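Putative exported protein (Bacteroides fragilis, PDB 4RAA) is of unknown function but folds as a six-bladed beta-propeller of the YWTD superfamily and is probably exported from the cell. Local coordinates at residues L25-Q33 against D337-S347. Residues are numbered along the deposited sequence; the frame is centred on the assembly and turned at random.
Sequences LELSFLKLQ and DDKLSELLTIS
The F29 ring lies against L340, whose CB sits over one face, offset toward the rim, in a CH-pi contact 3.9 Å from the ring centroid. In this beta-propeller protein the pair joins the outermost strand 25-31 of a four-stranded antiparallel sheet, hydrogen-bonded to strand 354-360, to helix 338-345, which packs on the sheet nearly parallel to the strand, their axes 8.4 Å apart. A flat aromatic suits the spot, since one broad ring touches three residues at the start of the helix: besides L340 over the face, K339 CG lies at the edge, and CE2 comes 3.7 Å from D337 OD1, with ring and carboxylate planes 67° apart. D337 is the N-cap; with CG anti to its backbone N (chi1 172°), OD1 turns back to accept weak bonds from K339 N and L340 N, occupying amides that the helix itself leaves without acceptors. L27 slides past D337 in the opposite direction, its CD2 methyl 3.8 Å from the carboxylate oxygen OD2. About one turn beyond L340, branched L343 bridges two strand residues, CD1 reaching F29 CB at 3.7 Å and CD2 the CB of K31. Beyond it the long chain of K31, extended until chi4 bends it at 52°, carries its amine to S347, where D351 also forms a salt bridge with it. There K31 NZ donates to S347 OG at 2.7 Å, and that hydroxyl donates onward to L343 O from above the carbonyl plane.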
loop_
_atom_site.group_PDB
_atom_site.type_symbol
_atom_site.label_atom_id
_atom_site.label_comp_id
_atom_site.label_asym_id
_atom_site.label_seq_id
_atom_site.Cartn_x
_atom_site.Cartn_y
_atom_site.Cartn_z
ATOM N N LEU A 25 45.084 -9.593 -3.319
ATOM C CA LEU A 25 43.835 -9.753 -2.544
ATOM C C LEU A 25 44.054 -10.313 -1.138
ATOM O O LEU A 25 45.002 -11.087 -0.915
ATOM C CB LEU A 25 42.869 -10.695 -3.276
ATOM C CG LEU A 25 42.326 -10.284 -4.650
ATOM C CD1 LEU A 25 41.622 -11.466 -5.307
ATOM C CD2 LEU A 25 41.398 -9.082 -4.540
ATOM N N GLU A 26 43.167 -9.904 -0.213
ATOM C CA GLU A 26 43.119 -10.412 1.167
ATOM C C GLU A 26 41.794 -11.165 1.333
ATOM O O GLU A 26 40.728 -10.644 0.987
ATOM C CB GLU A 26 43.287 -9.320 2.232
ATOM C CG GLU A 26 42.254 -8.196 2.276
ATOM C CD GLU A 26 42.591 -7.135 3.324
ATOM O OE1 GLU A 26 43.142 -7.481 4.389
ATOM O OE2 GLU A 26 42.281 -5.943 3.097
ATOM N N LEU A 27 41.896 -12.379 1.878
ATOM C CA LEU A 27 40.791 -13.322 2.039
ATOM C C LEU A 27 40.335 -13.482 3.472
ATOM O O LEU A 27 41.038 -13.147 4.427
ATOM C CB LEU A 27 41.200 -14.724 1.528
ATOM C CG LEU A 27 41.106 -15.034 0.031
ATOM C CD1 LEU A 27 41.570 -13.887 -0.859
ATOM C CD2 LEU A 27 41.875 -16.314 -0.270
ATOM N N SER A 28 39.140 -14.040 3.584
ATOM C CA SER A 28 38.535 -14.392 4.852
ATOM C C SER A 28 37.405 -15.367 4.541
ATOM O O SER A 28 36.832 -15.321 3.447
ATOM C CB SER A 28 38.028 -13.155 5.583
ATOM O OG SER A 28 37.414 -13.518 6.801
ATOM N N PHE A 29 37.113 -16.256 5.485
ATOM C CA PHE A 29 36.062 -17.262 5.326
ATOM C C PHE A 29 35.120 -17.283 6.526
ATOM O O PHE A 29 35.523 -16.973 7.650
ATOM C CB PHE A 29 36.685 -18.637 5.124
ATOM C CG PHE A 29 37.491 -18.754 3.865
ATOM C CD1 PHE A 29 36.857 -18.947 2.637
ATOM C CD2 PHE A 29 38.884 -18.689 3.898
ATOM C CE1 PHE A 29 37.595 -19.067 1.466
ATOM C CE2 PHE A 29 39.633 -18.814 2.727
ATOM C CZ PHE A 29 38.988 -19.002 1.511
ATOM N N LEU A 30 33.863 -17.631 6.271
ATOM C CA LEU A 30 32.843 -17.719 7.312
ATOM C C LEU A 30 31.917 -18.878 7.006
ATOM O O LEU A 30 31.412 -18.986 5.886
ATOM C CB LEU A 30 32.020 -16.439 7.360
ATOM C CG LEU A 30 30.967 -16.288 8.463
ATOM C CD1 LEU A 30 31.592 -16.407 9.850
ATOM C CD2 LEU A 30 30.253 -14.953 8.299
ATOM N N LYS A 31 31.677 -19.708 8.016
ATOM C CA LYS A 31 30.806 -20.859 7.911
ATOM C C LYS A 31 29.394 -20.473 8.379
ATOM O O LYS A 31 29.227 -19.976 9.496
ATOM C CB LYS A 31 31.380 -21.964 8.790
ATOM C CG LYS A 31 30.720 -23.286 8.580
ATOM C CD LYS A 31 31.379 -24.405 9.349
ATOM C CE LYS A 31 30.453 -25.604 9.357
ATOM N NZ LYS A 31 29.972 -25.998 8.000
ATOM N N LEU A 32 28.394 -20.665 7.518
ATOM C CA LEU A 32 26.996 -20.422 7.895
ATOM C C LEU A 32 26.468 -21.636 8.664
ATOM O O LEU A 32 26.704 -22.783 8.269
ATOM C CB LEU A 32 26.114 -20.176 6.673
ATOM C CG LEU A 32 26.349 -18.877 5.902
ATOM C CD1 LEU A 32 25.581 -18.897 4.590
ATOM C CD2 LEU A 32 25.950 -17.669 6.729
ATOM N N GLN A 33 25.755 -21.371 9.759
ATOM C CA GLN A 33 25.166 -22.423 10.611
ATOM C C GLN A 33 24.096 -23.172 9.809
ATOM O O GLN A 33 23.362 -22.556 9.029
ATOM C CB GLN A 33 24.551 -21.795 11.870
ATOM C CG GLN A 33 24.062 -22.768 12.936
ATOM C CD GLN A 33 23.316 -22.090 14.084
ATOM O OE1 GLN A 33 23.023 -20.894 14.054
ATOM N NE2 GLN A 33 22.984 -22.873 15.100
ATOM N N ASP A 337 43.213 -23.581 0.541
ATOM C CA ASP A 337 43.706 -22.502 1.429
ATOM C C ASP A 337 43.666 -23.030 2.877
ATOM O O ASP A 337 42.739 -23.763 3.233
ATOM C CB ASP A 337 42.843 -21.228 1.241
ATOM C CG ASP A 337 43.147 -20.107 2.259
ATOM O OD1 ASP A 337 42.893 -20.287 3.478
ATOM O OD2 ASP A 337 43.557 -19.003 1.821
ATOM N N ASP A 338 44.654 -22.641 3.695
ATOM C CA ASP A 338 44.762 -23.108 5.095
ATOM C C ASP A 338 43.482 -22.889 5.888
ATOM O O ASP A 338 42.939 -23.842 6.441
ATOM C CB ASP A 338 45.952 -22.459 5.847
ATOM C CG ASP A 338 47.320 -22.950 5.365
ATOM O OD1 ASP A 338 47.405 -23.920 4.589
ATOM O OD2 ASP A 338 48.337 -22.353 5.781
ATOM N N LYS A 339 42.985 -21.652 5.898
ATOM C CA LYS A 339 41.767 -21.336 6.655
ATOM C C LYS A 339 40.481 -21.957 6.058
ATOM O O LYS A 339 39.566 -22.303 6.820
ATOM C CB LYS A 339 41.619 -19.820 6.927
ATOM C CG LYS A 339 40.386 -19.413 7.762
ATOM C CD LYS A 339 40.246 -20.143 9.114
ATOM C CE LYS A 339 38.839 -20.080 9.705
ATOM N NZ LYS A 339 38.448 -18.753 10.240
ATOM N N LEU A 340 40.408 -22.102 4.729
ATOM C CA LEU A 340 39.247 -22.746 4.084
ATOM C C LEU A 340 39.190 -24.219 4.452
ATOM O O LEU A 340 38.134 -24.710 4.861
ATOM C CB LEU A 340 39.289 -22.625 2.558
ATOM C CG LEU A 340 38.133 -23.246 1.745
ATOM C CD1 LEU A 340 36.762 -22.758 2.206
ATOM C CD2 LEU A 340 38.320 -22.964 0.264
ATOM N N SER A 341 40.332 -24.899 4.306
ATOM C CA SER A 341 40.475 -26.327 4.633
ATOM C C SER A 341 40.156 -26.644 6.105
ATOM O O SER A 341 39.576 -27.690 6.394
ATOM C CB SER A 341 41.875 -26.826 4.277
ATOM O OG SER A 341 41.892 -28.229 4.290
ATOM N N GLU A 342 40.538 -25.736 7.009
ATOM C CA GLU A 342 40.235 -25.817 8.459
ATOM C C GLU A 342 38.713 -25.844 8.698
ATOM O O GLU A 342 38.223 -26.701 9.438
ATOM C CB GLU A 342 40.917 -24.648 9.191
ATOM C CG GLU A 342 40.657 -24.439 10.678
ATOM C CD GLU A 342 41.447 -23.235 11.193
ATOM O OE1 GLU A 342 42.692 -23.341 11.295
ATOM O OE2 GLU A 342 40.833 -22.177 11.489
ATOM N N LEU A 343 37.985 -24.927 8.060
ATOM C CA LEU A 343 36.508 -24.895 8.121
ATOM C C LEU A 343 35.853 -26.061 7.347
ATOM O O LEU A 343 34.804 -26.570 7.759
ATOM C CB LEU A 343 35.944 -23.558 7.600
ATOM C CG LEU A 343 36.098 -22.318 8.482
ATOM C CD1 LEU A 343 35.685 -21.081 7.704
ATOM C CD2 LEU A 343 35.288 -22.426 9.769
ATOM N N LEU A 344 36.475 -26.468 6.236
ATOM C CA LEU A 344 35.978 -27.564 5.367
ATOM C C LEU A 344 36.085 -28.952 6.067
ATOM O O LEU A 344 35.232 -29.835 5.872
ATOM C CB LEU A 344 36.747 -27.527 4.016
ATOM C CG LEU A 344 36.201 -28.035 2.681
ATOM C CD1 LEU A 344 34.920 -27.298 2.332
ATOM C CD2 LEU A 344 37.226 -27.826 1.568
ATOM N N THR A 345 37.130 -29.120 6.882
ATOM C CA THR A 345 37.367 -30.350 7.655
ATOM C C THR A 345 36.320 -30.543 8.769
ATOM O O THR A 345 35.930 -31.681 9.040
ATOM C CB THR A 345 38.813 -30.375 8.196
ATOM O OG1 THR A 345 39.716 -30.353 7.089
ATOM C CG2 THR A 345 39.095 -31.606 8.996
ATOM N N ILE A 346 35.877 -29.443 9.394
ATOM C CA ILE A 346 34.796 -29.462 10.421
ATOM C C ILE A 346 33.360 -29.313 9.845
ATOM O O ILE A 346 32.400 -29.191 10.617
ATOM C CB ILE A 346 35.010 -28.390 11.544
ATOM C CG1 ILE A 346 34.861 -26.935 11.028
ATOM C CG2 ILE A 346 36.362 -28.607 12.216
ATOM C CD1 ILE A 346 34.702 -25.886 12.116
ATOM N N SER A 347 33.219 -29.286 8.515
ATOM C CA SER A 347 31.922 -29.146 7.850
ATOM C C SER A 347 31.403 -30.507 7.404
ATOM O O SER A 347 32.154 -31.329 6.870
ATOM C CB SER A 347 32.018 -28.234 6.616
ATOM O OG SER A 347 32.348 -26.902 6.963
#